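Local structure of ThiJ/PfpI family protein (Pseudomonas syringae pv. tomato, 3EWN) at residues A117-S125 with G178-L189; L135-H144 with V164-V175. The protein is of unknown function but belongs to the DJ-1/PfpI (ThiJ) family, whose members share a glutaminase-like alpha/beta fold. One frame throughout, in Å; residues are numbered along the deposited sequence.

Contact 1. Residues A117-S125 with G178-L189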
ATOM      1  N   ALA A 117      15.395  -2.781  20.234  1.00 10.68           N
ATOM      2  CA  ALA A 117      15.127  -1.970  19.050  1.00  9.31           C
ATOM      3  C   ALA A 117      15.153  -0.476  19.354  1.00  9.80           C
ATOM      4  O   ALA A 117      14.649  -0.037  20.387  1.00 11.00           O
ATOM      5  CB  ALA A 117      13.771  -2.359  18.446  1.00  9.34           C
ATOM      6  N   LYS A 118      15.740   0.305  18.452  1.00  9.87           N
ATOM      7  CA  LYS A 118      15.813   1.753  18.641  1.00 10.46           C
ATOM      8  C   LYS A 118      14.402   2.335  18.586  1.00 10.45           C
ATOM      9  O   LYS A 118      14.057   3.246  19.344  1.00 11.33           O
ATOM     10  CB  LYS A 118      16.690   2.383  17.554  1.00 13.65           C
ATOM     11  CG  LYS A 118      17.024   3.845  17.805  1.00 17.81           C
ATOM     12  CD  LYS A 118      17.975   4.401  16.748  1.00 21.41           C
ATOM     13  CE  LYS A 118      18.293   5.870  17.017  1.00 23.40           C
ATOM     14  NZ  LYS A 118      19.203   6.462  15.994  1.00 26.33           N
ATOM     15  N   TYR A 119      13.587   1.797  17.686  1.00  9.66           N
ATOM     16  CA  TYR A 119      12.205   2.236  17.534  1.00  9.23           C
ATOM     17  C   TYR A 119      11.288   1.024  17.522  1.00  7.79           C
ATOM     18  O   TYR A 119      11.585   0.023  16.873  1.00  9.69           O
ATOM     19  CB  TYR A 119      12.021   3.003  16.226  1.00  8.43           C
ATOM     20  CG  TYR A 119      12.810   4.288  16.132  1.00  8.01           C
ATOM     21  CD1 TYR A 119      12.354   5.461  16.739  1.00  9.31           C
ATOM     22  CD2 TYR A 119      14.014   4.335  15.432  1.00  8.31           C
ATOM     23  CE1 TYR A 119      13.079   6.647  16.646  1.00  9.72           C
ATOM     24  CE2 TYR A 119      14.745   5.515  15.331  1.00  8.70           C
ATOM     25  CZ  TYR A 119      14.272   6.663  15.940  1.00  9.02           C
ATOM     26  OH  TYR A 119      14.993   7.830  15.839  1.00 12.46           O
ATOM     27  N   ILE A 120      10.181   1.126  18.253  1.00  6.96           N
ATOM     28  CA  ILE A 120       9.176   0.071  18.332  1.00  7.55           C
ATOM     29  C   ILE A 120       7.956   0.693  17.668  1.00  8.01           C
ATOM     30  O   ILE A 120       7.418   1.694  18.145  1.00  7.67           O
ATOM     31  CB  ILE A 120       8.884  -0.293  19.798  1.00  7.56           C
ATOM     32  CG1 ILE A 120      10.135  -0.934  20.411  1.00  8.98           C
ATOM     33  CG2 ILE A 120       7.680  -1.223  19.887  1.00  7.51           C
ATOM     34  CD1 ILE A 120      10.010  -1.261  21.885  1.00 10.74           C
ATOM     35  N   THR A 121       7.518   0.102  16.566  1.00  7.98           N
ATOM     36  CA  THR A 121       6.416   0.677  15.811  1.00  7.32           C
ATOM     37  C   THR A 121       5.369  -0.315  15.337  1.00  6.66           C
ATOM     38  O   THR A 121       5.580  -1.524  15.350  1.00  6.90           O
ATOM     39  CB  THR A 121       6.962   1.395  14.568  1.00  7.87           C
ATOM     40  OG1 THR A 121       7.503   0.420  13.667  1.00  6.70           O
ATOM     41  CG2 THR A 121       8.074   2.371  14.954  1.00  8.52           C
ATOM     42  N   SER A 122       4.238   0.224  14.899  1.00  6.92           N
ATOM     43  CA  SER A 122       3.149  -0.591  14.384  1.00  5.92           C
ATOM     44  C   SER A 122       2.154   0.319  13.693  1.00  7.50           C
ATOM     45  O   SER A 122       2.191   1.541  13.850  1.00  7.10           O
ATOM     46  CB  SER A 122       2.439  -1.346  15.516  1.00  5.93           C
ATOM     47  OG  SER A 122       1.699  -0.465  16.352  1.00  6.50           O
ATOM     48  N   VAL A 123       1.279  -0.288  12.907  1.00  7.07           N
ATOM     49  CA  VAL A 123       0.233   0.439  12.210  1.00  6.60           C
ATOM     50  C   VAL A 123      -1.060  -0.347  12.398  1.00  6.71           C
ATOM     51  O   VAL A 123      -1.042  -1.577  12.462  1.00  7.40           O
ATOM     52  CB  VAL A 123       0.553   0.569  10.693  1.00  7.97           C
ATOM     53  CG1 VAL A 123      -0.698   0.961   9.911  1.00  9.13           C
ATOM     54  CG2 VAL A 123       1.640   1.608  10.490  1.00  7.55           C
ATOM     55  N   CYS A 124      -2.176   0.359  12.534  1.00  6.34           N
ATOM     56  CA  CYS A 124      -3.465  -0.306  12.665  1.00  6.83           C
ATOM     57  C   CYS A 124      -3.515  -1.225  13.890  1.00  7.46           C
ATOM     58  O   CYS A 124      -2.937  -0.911  14.928  1.00  7.79           O
ATOM     59  CB  CYS A 124      -3.736  -1.097  11.380  1.00  8.75           C
ATOM     60  SG  CYS A 124      -5.458  -1.527  11.073  1.00 12.38           S
ATOM     61  N   SER A 125      -4.186  -2.371  13.772  1.00  6.41           N
ATOM     62  CA  SER A 125      -4.293  -3.283  14.910  1.00  6.88           C
ATOM     63  C   SER A 125      -2.961  -3.919  15.294  1.00  6.97           C
ATOM     64  O   SER A 125      -2.896  -4.731  16.214  1.00  7.27           O
ATOM     65  CB  SER A 125      -5.329  -4.378  14.633  1.00  7.39           C
ATOM     66  OG  SER A 125      -4.994  -5.123  13.479  1.00  7.92           O
ATOM     67  N   GLY A 178      -0.656   4.217   7.758  1.00  7.32           N
ATOM     68  CA  GLY A 178       0.714   3.745   7.625  1.00  6.62           C
ATOM     69  C   GLY A 178       1.587   4.631   6.756  1.00  8.03           C
ATOM     70  O   GLY A 178       2.797   4.712   6.963  1.00  7.70           O
ATOM     71  N   LEU A 179       0.983   5.290   5.773  1.00  7.19           N
ATOM     72  CA  LEU A 179       1.741   6.179   4.897  1.00  7.01           C
ATOM     73  C   LEU A 179       2.246   7.407   5.646  1.00  7.07           C
ATOM     74  O   LEU A 179       3.388   7.830   5.463  1.00  7.44           O
ATOM     75  CB  LEU A 179       0.877   6.620   3.720  1.00  6.45           C
ATOM     76  CG  LEU A 179       0.617   5.562   2.654  1.00  7.14           C
ATOM     77  CD1 LEU A 179      -0.449   6.061   1.685  1.00  8.39           C
ATOM     78  CD2 LEU A 179       1.920   5.252   1.920  1.00  8.58           C
ATOM     79  N   ASP A 180       1.393   7.986   6.486  1.00  7.82           N
ATOM     80  CA  ASP A 180       1.793   9.163   7.249  1.00  6.45           C
ATOM     81  C   ASP A 180       2.820   8.763   8.299  1.00  9.00           C
ATOM     82  O   ASP A 180       3.778   9.490   8.570  1.00  7.58           O
ATOM     83  CB  ASP A 180       0.563   9.820   7.880  1.00  7.70           C
ATOM     84  CG  ASP A 180      -0.378  10.384   6.830  1.00  7.93           C
ATOM     85  OD1 ASP A 180       0.134  10.863   5.800  1.00  7.34           O
ATOM     86  OD2 ASP A 180      -1.610  10.355   7.024  1.00  7.42           O
ATOM     87  N   PHE A 181       2.614   7.592   8.880  1.00  8.47           N
ATOM     88  CA  PHE A 181       3.538   7.053   9.862  1.00  8.88           C
ATOM     89  C   PHE A 181       4.894   6.863   9.171  1.00  9.07           C
ATOM     90  O   PHE A 181       5.939   7.258   9.696  1.00  8.53           O
ATOM     91  CB  PHE A 181       3.005   5.707  10.355  1.00  8.32           C
ATOM     92  CG  PHE A 181       4.068   4.783  10.874  1.00  9.30           C
ATOM     93  CD1 PHE A 181       4.619   4.971  12.132  1.00 10.09           C
ATOM     94  CD2 PHE A 181       4.528   3.736  10.088  1.00  9.15           C
ATOM     95  CE1 PHE A 181       5.622   4.123  12.603  1.00 10.19           C
ATOM     96  CE2 PHE A 181       5.527   2.884  10.546  1.00  9.11           C
ATOM     97  CZ  PHE A 181       6.076   3.078  11.806  1.00  8.81           C
ATOM     98  N   GLY A 182       4.861   6.263   7.986  1.00  9.03           N
ATOM     99  CA  GLY A 182       6.082   6.006   7.236  1.00  7.57           C
ATOM    100  C   GLY A 182       6.861   7.244   6.833  1.00  7.44           C
ATOM    101  O   GLY A 182       8.076   7.308   7.015  1.00  8.39           O
ATOM    102  N   LEU A 183       6.172   8.234   6.279  1.00  7.37           N
ATOM    103  CA  LEU A 183       6.840   9.457   5.854  1.00  6.71           C
ATOM    104  C   LEU A 183       7.495  10.149   7.050  1.00  7.50           C
ATOM    105  O   LEU A 183       8.596  10.693   6.947  1.00  7.31           O
ATOM    106  CB  LEU A 183       5.839  10.398   5.180  1.00  7.12           C
ATOM    107  CG  LEU A 183       6.404  11.623   4.455  1.00  8.56           C
ATOM    108  CD1 LEU A 183       7.375  11.181   3.350  1.00  7.89           C
ATOM    109  CD2 LEU A 183       5.255  12.427   3.863  1.00  9.07           C
ATOM    110  N   SER A 184       6.814  10.130   8.187  1.00  8.31           N
ATOM    111  CA  SER A 184       7.371  10.733   9.386  1.00  8.98           C
ATOM    112  C   SER A 184       8.604   9.948   9.826  1.00  9.04           C
ATOM    113  O   SER A 184       9.586  10.532  10.286  1.00  9.56           O
ATOM    114  CB  SER A 184       6.332  10.753  10.505  1.00 10.01           C
ATOM    115  OG  SER A 184       5.316  11.700  10.222  1.00 12.50           O
HETATM  116  N   MSE A 185       8.559   8.625   9.690  1.00  8.76           N
HETATM  117  CA  MSE A 185       9.707   7.806  10.076  1.00 10.26           C
HETATM  118  C   MSE A 185      10.911   8.115   9.186  1.00  9.91           C
HETATM  119  O   MSE A 185      12.050   8.160   9.657  1.00  9.22           O
HETATM  120  CB  MSE A 185       9.369   6.311   9.991  1.00 10.99           C
HETATM  121  CG  MSE A 185       8.475   5.782  11.130  1.00 12.60           C
HETATM  122 SE   MSE A 185       9.227   5.999  12.902  1.00 21.35          SE
HETATM  123  CE  MSE A 185      10.799   4.922  12.714  1.00 15.39           C
ATOM    124  N   VAL A 186      10.666   8.324   7.896  1.00  8.42           N
ATOM    125  CA  VAL A 186      11.757   8.641   6.978  1.00  8.33           C
ATOM    126  C   VAL A 186      12.478   9.919   7.419  1.00  8.85           C
ATOM    127  O   VAL A 186      13.705   9.998   7.376  1.00  9.15           O
ATOM    128  CB  VAL A 186      11.241   8.822   5.529  1.00  8.23           C
ATOM    129  CG1 VAL A 186      12.348   9.385   4.641  1.00  8.28           C
ATOM    130  CG2 VAL A 186      10.749   7.482   4.978  1.00  8.76           C
ATOM    131  N   ALA A 187      11.718  10.924   7.844  1.00  8.36           N
ATOM    132  CA  ALA A 187      12.324  12.179   8.285  1.00  8.57           C
ATOM    133  C   ALA A 187      13.072  11.969   9.604  1.00  9.16           C
ATOM    134  O   ALA A 187      14.140  12.543   9.823  1.00 11.10           O
ATOM    135  CB  ALA A 187      11.252  13.250   8.455  1.00  7.65           C
ATOM    136  N   GLU A 188      12.496  11.150  10.480  1.00  9.46           N
ATOM    137  CA  GLU A 188      13.105  10.848  11.778  1.00 10.40           C
ATOM    138  C   GLU A 188      14.457  10.166  11.584  1.00 10.83           C
ATOM    139  O   GLU A 188      15.446  10.527  12.222  1.00 10.13           O
ATOM    140  CB  GLU A 188      12.180   9.932  12.586  1.00 10.44           C
ATOM    141  CG  GLU A 188      12.762   9.373  13.891  1.00 13.68           C
ATOM    142  CD  GLU A 188      13.070  10.449  14.919  1.00 15.35           C
ATOM    143  OE1 GLU A 188      12.458  11.534  14.848  1.00 16.40           O
ATOM    144  OE2 GLU A 188      13.908  10.207  15.811  1.00 15.49           O
ATOM    145  N   LEU A 189      14.488   9.185  10.688  1.00  9.50           N
ATOM    146  CA  LEU A 189      15.704   8.425  10.406  1.00  9.81           C
ATOM    147  C   LEU A 189      16.766   9.195   9.615  1.00 10.68           C
ATOM    148  O   LEU A 189      17.967   9.034   9.852  1.00 10.98           O
ATOM    149  CB  LEU A 189      15.333   7.130   9.678  1.00  9.54           C
ATOM    150  CG  LEU A 189      14.466   6.189  10.523  1.00  8.91           C
ATOM    151  CD1 LEU A 189      13.937   5.043   9.664  1.00  9.86           C
ATOM    152  CD2 LEU A 189      15.283   5.661  11.693  1.00 10.27           C
TER
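In the alpha/beta sandwich of the DJ-1/PfpI family, strand 119-123, an inner strand of the mainly parallel central sheet, is covered on one face by helix 178-189. Helix and strand run nearly antiparallel, their axes 152° apart and 9.1 Å from each other at closest approach, and Tyr119, Thr121 and Val123 point their side chains at the helix. The two come together most closely at the Val123 end, where Gly178 has no side chain and the methyl Val123 CG2 sits 3.7 Å from Gly178 CA. The same methyl leans on the ring of Phe181, 3.6 Å from its CD2 atom. With its CG anti to the backbone N (chi1 155°), the Phe181 side chain reaches up to the sheet and crosses that of Thr121 at about a right angle, its CZ atom 3.4 Å from Thr121 CB. The hydroxyl of Thr121 is occupied inside the sheet, bonded to the carbonyl oxygen of Leu88 on the adjoining strand. One turn further along, Met185, present as selenomethionine, lays its CG over a face of the Phe181 ring. Its chain bends at both chi2 and chi3 and carries the CE methyl over a face of Tyr119, 4.0 Å from Tyr119 CG; the selenium stands further off above that face, a long Met-aromatic contact. Ile170 of the neighbouring strand and Phe46 of helix 36-46 also pack on Met185. Leu189 fills in beside the tyrosine with CD2. At the Tyr119 end the contact turns polar. The carboxylate of Glu188 lies steeply to the Tyr119 ring, planes 77° apart, and its OE1 atom forms a salt bridge with Arg165, while its OE2 accepts the phenol proton of Tyr119 OH at 2.6 Å through the anti lone pair.

Contact 2. Residues L135-H144 with V164-V175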
ATOM      1  N   LEU A 135       5.192  -4.414  25.160  1.00  8.45           N
ATOM      2  CA  LEU A 135       5.974  -3.277  24.686  1.00  7.70           C
ATOM      3  C   LEU A 135       5.310  -1.911  24.821  1.00  7.88           C
ATOM      4  O   LEU A 135       5.882  -0.910  24.395  1.00  9.25           O
ATOM      5  CB  LEU A 135       6.347  -3.495  23.218  1.00  9.74           C
ATOM      6  CG  LEU A 135       7.619  -4.272  22.866  1.00 15.29           C
ATOM      7  CD1 LEU A 135       8.005  -5.232  23.972  1.00 18.21           C
ATOM      8  CD2 LEU A 135       7.407  -4.989  21.551  1.00 13.65           C
ATOM      9  N   LEU A 136       4.115  -1.856  25.403  1.00  7.64           N
ATOM     10  CA  LEU A 136       3.426  -0.577  25.549  1.00  8.40           C
ATOM     11  C   LEU A 136       3.068  -0.247  26.994  1.00  8.80           C
ATOM     12  O   LEU A 136       2.051   0.396  27.254  1.00 10.38           O
ATOM     13  CB  LEU A 136       2.150  -0.562  24.696  1.00  8.51           C
ATOM     14  CG  LEU A 136       2.288  -0.816  23.190  1.00  8.17           C
ATOM     15  CD1 LEU A 136       0.896  -0.887  22.569  1.00  9.31           C
ATOM     16  CD2 LEU A 136       3.109   0.291  22.540  1.00  8.02           C
ATOM     17  N   LYS A 137       3.910  -0.672  27.931  1.00  9.58           N
ATOM     18  CA  LYS A 137       3.655  -0.420  29.347  1.00 10.14           C
ATOM     19  C   LYS A 137       3.854   1.054  29.671  1.00  9.74           C
ATOM     20  O   LYS A 137       4.986   1.535  29.759  1.00 10.10           O
ATOM     21  CB  LYS A 137       4.584  -1.277  30.213  1.00 12.71           C
ATOM     22  CG  LYS A 137       4.389  -2.774  30.043  1.00 18.51           C
ATOM     23  CD  LYS A 137       5.287  -3.560  30.990  1.00 22.11           C
ATOM     24  CE  LYS A 137       5.206  -5.050  30.710  1.00 25.45           C
ATOM     25  NZ  LYS A 137       3.799  -5.534  30.726  1.00 29.55           N
ATOM     26  N   GLY A 138       2.745   1.768  29.837  1.00  9.11           N
ATOM     27  CA  GLY A 138       2.803   3.186  30.144  1.00  9.58           C
ATOM     28  C   GLY A 138       3.013   4.073  28.928  1.00  8.20           C
ATOM     29  O   GLY A 138       3.239   5.272  29.068  1.00  8.48           O
ATOM     30  N   TYR A 139       2.928   3.490  27.736  1.00  8.90           N
ATOM     31  CA  TYR A 139       3.130   4.238  26.496  1.00  7.31           C
ATOM     32  C   TYR A 139       1.842   4.643  25.803  1.00  9.00           C
ATOM     33  O   TYR A 139       0.894   3.861  25.734  1.00  7.59           O
ATOM     34  CB  TYR A 139       3.946   3.403  25.503  1.00  8.44           C
ATOM     35  CG  TYR A 139       5.397   3.249  25.869  1.00  7.46           C
ATOM     36  CD1 TYR A 139       6.344   4.172  25.437  1.00  8.03           C
ATOM     37  CD2 TYR A 139       5.819   2.195  26.682  1.00  8.43           C
ATOM     38  CE1 TYR A 139       7.681   4.053  25.809  1.00  8.56           C
ATOM     39  CE2 TYR A 139       7.139   2.067  27.057  1.00  9.50           C
ATOM     40  CZ  TYR A 139       8.067   2.997  26.621  1.00 10.54           C
ATOM     41  OH  TYR A 139       9.380   2.866  27.002  1.00 10.52           O
ATOM     42  N   LYS A 140       1.809   5.870  25.290  1.00  8.31           N
ATOM     43  CA  LYS A 140       0.651   6.332  24.541  1.00  7.97           C
ATOM     44  C   LYS A 140       0.761   5.612  23.203  1.00  7.47           C
ATOM     45  O   LYS A 140       1.862   5.407  22.688  1.00  7.73           O
ATOM     46  CB  LYS A 140       0.717   7.848  24.312  1.00  7.61           C
ATOM     47  CG  LYS A 140       0.381   8.679  25.527  1.00  9.70           C
ATOM     48  CD  LYS A 140       0.669  10.155  25.277  1.00 12.07           C
ATOM     49  CE  LYS A 140      -0.111  10.704  24.095  1.00 14.26           C
ATOM     50  NZ  LYS A 140       0.255  12.126  23.827  1.00 16.57           N
ATOM     51  N   ALA A 141      -0.373   5.219  22.643  1.00  7.93           N
ATOM     52  CA  ALA A 141      -0.362   4.525  21.365  1.00  7.56           C
ATOM     53  C   ALA A 141      -1.743   4.551  20.743  1.00  8.11           C
ATOM     54  O   ALA A 141      -2.749   4.658  21.444  1.00  8.70           O
ATOM     55  CB  ALA A 141       0.101   3.082  21.555  1.00  8.26           C
ATOM     56  N   THR A 142      -1.784   4.462  19.420  1.00  7.23           N
ATOM     57  CA  THR A 142      -3.050   4.460  18.707  1.00  7.27           C
ATOM     58  C   THR A 142      -3.229   3.106  18.032  1.00  7.25           C
ATOM     59  O   THR A 142      -2.412   2.205  18.209  1.00  6.93           O
ATOM     60  CB  THR A 142      -3.107   5.602  17.660  1.00  7.44           C
ATOM     61  OG1 THR A 142      -4.407   5.628  17.054  1.00  9.94           O
ATOM     62  CG2 THR A 142      -2.059   5.401  16.582  1.00  7.25           C
ATOM     63  N   SER A 143      -4.304   2.953  17.271  1.00  7.81           N
ATOM     64  CA  SER A 143      -4.577   1.694  16.589  1.00  7.48           C
ATOM     65  C   SER A 143      -5.757   1.948  15.664  1.00  8.41           C
ATOM     66  O   SER A 143      -6.157   3.095  15.475  1.00  7.87           O
ATOM     67  CB  SER A 143      -4.948   0.625  17.621  1.00  8.76           C
ATOM     68  OG  SER A 143      -4.946  -0.675  17.057  1.00  7.40           O
ATOM     69  N   HIS A 144      -6.310   0.893  15.074  1.00  7.83           N
ATOM     70  CA  HIS A 144      -7.483   1.068  14.225  1.00  7.46           C
ATOM     71  C   HIS A 144      -8.572   1.526  15.192  1.00  6.97           C
ATOM     72  O   HIS A 144      -8.545   1.175  16.379  1.00  7.24           O
ATOM     73  CB  HIS A 144      -7.871  -0.258  13.564  1.00  7.67           C
ATOM     74  CG  HIS A 144      -8.969  -0.132  12.550  1.00  7.15           C
ATOM     75  ND1 HIS A 144     -10.306  -0.166  12.888  1.00  7.38           N
ATOM     76  CD2 HIS A 144      -8.926   0.053  11.208  1.00  9.64           C
ATOM     77  CE1 HIS A 144     -11.039  -0.007  11.798  1.00  7.35           C
ATOM     78  NE2 HIS A 144     -10.226   0.126  10.766  1.00  8.19           N
ATOM     79  N   VAL A 164       0.989   8.521  16.589  1.00  8.41           N
ATOM     80  CA  VAL A 164       1.322   8.839  17.972  1.00  8.26           C
ATOM     81  C   VAL A 164       2.749   8.448  18.316  1.00  8.69           C
ATOM     82  O   VAL A 164       3.176   7.324  18.044  1.00  7.87           O
ATOM     83  CB  VAL A 164       0.378   8.095  18.955  1.00  7.40           C
ATOM     84  CG1 VAL A 164       0.791   8.380  20.398  1.00  9.52           C
ATOM     85  CG2 VAL A 164      -1.059   8.518  18.719  1.00  8.81           C
ATOM     86  N   ARG A 165       3.495   9.385  18.895  1.00  6.72           N
ATOM     87  CA  ARG A 165       4.852   9.085  19.311  1.00  8.52           C
ATOM     88  C   ARG A 165       5.012   9.332  20.802  1.00  7.84           C
ATOM     89  O   ARG A 165       4.605  10.362  21.320  1.00  9.48           O
ATOM     90  CB  ARG A 165       5.888   9.925  18.560  1.00  9.18           C
ATOM     91  CG  ARG A 165       7.297   9.610  19.054  1.00 14.75           C
ATOM     92  CD  ARG A 165       8.402  10.344  18.316  1.00 16.75           C
ATOM     93  NE  ARG A 165       9.702   9.939  18.849  1.00 20.73           N
ATOM     94  CZ  ARG A 165      10.872  10.390  18.411  1.00 22.17           C
ATOM     95  NH1 ARG A 165      10.918  11.272  17.423  1.00 23.80           N
ATOM     96  NH2 ARG A 165      11.998   9.951  18.960  1.00 23.73           N
ATOM     97  N   ASP A 166       5.588   8.358  21.490  1.00  8.03           N
ATOM     98  CA  ASP A 166       5.841   8.470  22.919  1.00  8.46           C
ATOM     99  C   ASP A 166       7.218   7.849  23.091  1.00  8.49           C
ATOM    100  O   ASP A 166       7.365   6.626  23.049  1.00  9.21           O
ATOM    101  CB  ASP A 166       4.797   7.686  23.710  1.00  8.37           C
ATOM    102  CG  ASP A 166       5.013   7.774  25.212  1.00  8.95           C
ATOM    103  OD1 ASP A 166       6.025   8.368  25.645  1.00  9.08           O
ATOM    104  OD2 ASP A 166       4.169   7.241  25.957  1.00  9.29           O
ATOM    105  N   ARG A 167       8.224   8.694  23.282  1.00  8.20           N
ATOM    106  CA  ARG A 167       9.586   8.221  23.419  1.00  8.26           C
ATOM    107  C   ARG A 167       9.943   7.453  22.143  1.00 10.07           C
ATOM    108  O   ARG A 167       9.823   7.999  21.045  1.00 10.27           O
ATOM    109  CB  ARG A 167       9.715   7.357  24.678  1.00  9.21           C
ATOM    110  CG  ARG A 167       9.770   8.202  25.960  1.00  8.89           C
ATOM    111  CD  ARG A 167       9.388   7.395  27.191  1.00  9.70           C
ATOM    112  NE  ARG A 167       7.947   7.168  27.251  1.00  7.79           N
ATOM    113  CZ  ARG A 167       7.357   6.338  28.101  1.00  7.03           C
ATOM    114  NH1 ARG A 167       6.037   6.199  28.081  1.00  8.55           N
ATOM    115  NH2 ARG A 167       8.089   5.639  28.964  1.00  8.65           N
ATOM    116  N   ASN A 168      10.362   6.198  22.260  1.00  8.81           N
ATOM    117  CA  ASN A 168      10.722   5.455  21.059  1.00  8.72           C
ATOM    118  C   ASN A 168       9.611   4.544  20.537  1.00  9.01           C
ATOM    119  O   ASN A 168       9.868   3.619  19.772  1.00 10.46           O
ATOM    120  CB  ASN A 168      12.008   4.662  21.299  1.00  9.33           C
ATOM    121  CG  ASN A 168      11.782   3.429  22.134  1.00 11.09           C
ATOM    122  OD1 ASN A 168      10.979   3.432  23.068  1.00 12.74           O
ATOM    123  ND2 ASN A 168      12.503   2.361  21.810  1.00  9.69           N
ATOM    124  N   ARG A 169       8.379   4.815  20.958  1.00  7.57           N
ATOM    125  CA  ARG A 169       7.217   4.058  20.499  1.00  8.32           C
ATOM    126  C   ARG A 169       6.466   4.955  19.526  1.00  8.57           C
ATOM    127  O   ARG A 169       6.016   6.036  19.900  1.00  9.36           O
ATOM    128  CB  ARG A 169       6.281   3.715  21.665  1.00  6.92           C
ATOM    129  CG  ARG A 169       6.477   2.335  22.279  1.00  8.16           C
ATOM    130  CD  ARG A 169       7.852   2.172  22.913  1.00  9.80           C
ATOM    131  NE  ARG A 169       7.884   0.992  23.772  1.00  9.90           N
ATOM    132  CZ  ARG A 169       8.960   0.567  24.427  1.00 12.74           C
ATOM    133  NH1 ARG A 169      10.107   1.224  24.319  1.00 12.39           N
ATOM    134  NH2 ARG A 169       8.884  -0.505  25.204  1.00 12.26           N
ATOM    135  N   ILE A 170       6.338   4.516  18.278  1.00  8.87           N
ATOM    136  CA  ILE A 170       5.619   5.299  17.281  1.00  8.72           C
ATOM    137  C   ILE A 170       4.582   4.394  16.629  1.00  8.42           C
ATOM    138  O   ILE A 170       4.919   3.369  16.035  1.00  8.53           O
ATOM    139  CB  ILE A 170       6.585   5.866  16.219  1.00  9.71           C
ATOM    140  CG1 ILE A 170       7.671   6.694  16.919  1.00  9.83           C
ATOM    141  CG2 ILE A 170       5.809   6.728  15.220  1.00 11.45           C
ATOM    142  CD1 ILE A 170       8.726   7.279  16.005  1.00 14.27           C
ATOM    143  N   THR A 171       3.314   4.770  16.758  1.00  7.74           N
ATOM    144  CA  THR A 171       2.234   3.970  16.202  1.00  7.38           C
ATOM    145  C   THR A 171       1.325   4.761  15.270  1.00  7.54           C
ATOM    146  O   THR A 171       1.089   5.953  15.470  1.00  7.84           O
ATOM    147  CB  THR A 171       1.372   3.343  17.332  1.00  7.36           C
ATOM    148  OG1 THR A 171       0.959   4.367  18.250  1.00  8.26           O
ATOM    149  CG2 THR A 171       2.160   2.283  18.084  1.00  8.07           C
ATOM    150  N   GLY A 172       0.833   4.082  14.239  1.00  6.18           N
ATOM    151  CA  GLY A 172      -0.065   4.713  13.291  1.00  7.93           C
ATOM    152  C   GLY A 172      -1.453   4.132  13.465  1.00  8.11           C
ATOM    153  O   GLY A 172      -1.600   3.005  13.933  1.00  7.66           O
ATOM    154  N   ALA A 173      -2.476   4.893  13.093  1.00  7.19           N
ATOM    155  CA  ALA A 173      -3.847   4.424  13.226  1.00  7.62           C
ATOM    156  C   ALA A 173      -4.210   3.398  12.155  1.00  8.88           C
ATOM    157  O   ALA A 173      -3.343   2.720  11.607  1.00  7.72           O
ATOM    158  CB  ALA A 173      -4.809   5.600  13.179  1.00  9.26           C
ATOM    159  N   GLY A 174      -5.498   3.298  11.852  1.00  8.63           N
ATOM    160  CA  GLY A 174      -5.958   2.335  10.873  1.00  9.12           C
ATOM    161  C   GLY A 174      -5.359   2.386   9.478  1.00  8.79           C
ATOM    162  O   GLY A 174      -5.017   3.445   8.953  1.00  8.19           O
ATOM    163  N   VAL A 175      -5.243   1.197   8.895  1.00  8.94           N
ATOM    164  CA  VAL A 175      -4.732   0.964   7.545  1.00  7.52           C
ATOM    165  C   VAL A 175      -3.893   2.046   6.850  1.00  7.74           C
ATOM    166  O   VAL A 175      -2.667   2.083   7.003  1.00  9.39           O
ATOM    167  CB  VAL A 175      -5.907   0.574   6.614  1.00  7.17           C
ATOM    168  CG1 VAL A 175      -5.381   0.061   5.287  1.00  8.07           C
ATOM    169  CG2 VAL A 175      -6.774  -0.491   7.303  1.00  7.62           C
TER
HETATM  170  O   HOH W   1      11.200   4.268  25.842  1.00 16.66           O
HETATM  171  O   HOH W   2       2.891   4.942  20.093  1.00  9.18           O
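Tyr139 lies between two arginines, Arg167 over one face of its ring and Arg169 over the other. The Arg169 guanidinium is almost parallel to the ring, planes 5° apart and centres 3.8 Å apart, and its CD adds a CH-pi contact. A bend at chi2 (63°) folds the Arg169 chain across the phenol. Its NE and NH2 both hold the carbonyl oxygen of Leu135, with NE to Leu135 O at 2.8 Å, and NH1 bonds Asn168 OD1 in the same plane; these bonds should fix the rotation of the group. Arg167 stacks less evenly, tilted 14°, and grips Asp166 side-on, NE to OD1 and NH1 to OD2, both from above the carboxylate plane. Both arginines come from the hairpin of strands 164-166 and 169-172 at the edge of the central sheet, closed by a type II' turn from Asp166 to Arg169, while Tyr139 ends the type II turn that starts at Leu136. A water joins Tyr139 OH to Asn168 OD1. Further along, Asp166 OD2 accepts a nearly straight bond from Lys140 N at 2.8 Å. Thr142 packs its CB on Val164 CG2, its hydroxyl bonding the carbonyl oxygen of Ala161, and its backbone N donates to Thr171 OG1 at 3.0 Å.

In the fold
The two contacts have centres about 10 Å apart and meet within the seven-stranded mixed sheet, where strands 119-123 and 169-172 are parallel neighbours. Along the chain contact 2 is nested inside the loop closed by contact 1: 117-125 comes first, then 135-144 and 164-175, and 178-189 last, its helix being the next element after strand 169-172. Probable backbone hydrogen bonds from Ile120 N to Asn168 O and from Gly172 N to Ser122 O tie the contacts together. Ile170 turns toward helix 178-189, whereas Arg169 and Thr171 face 135-144, placing the contacts on opposite faces of this strand. Both also reach the second subunit, through Asp180 and His144 among others, which places this region beside the interface between the two copies in the assembly.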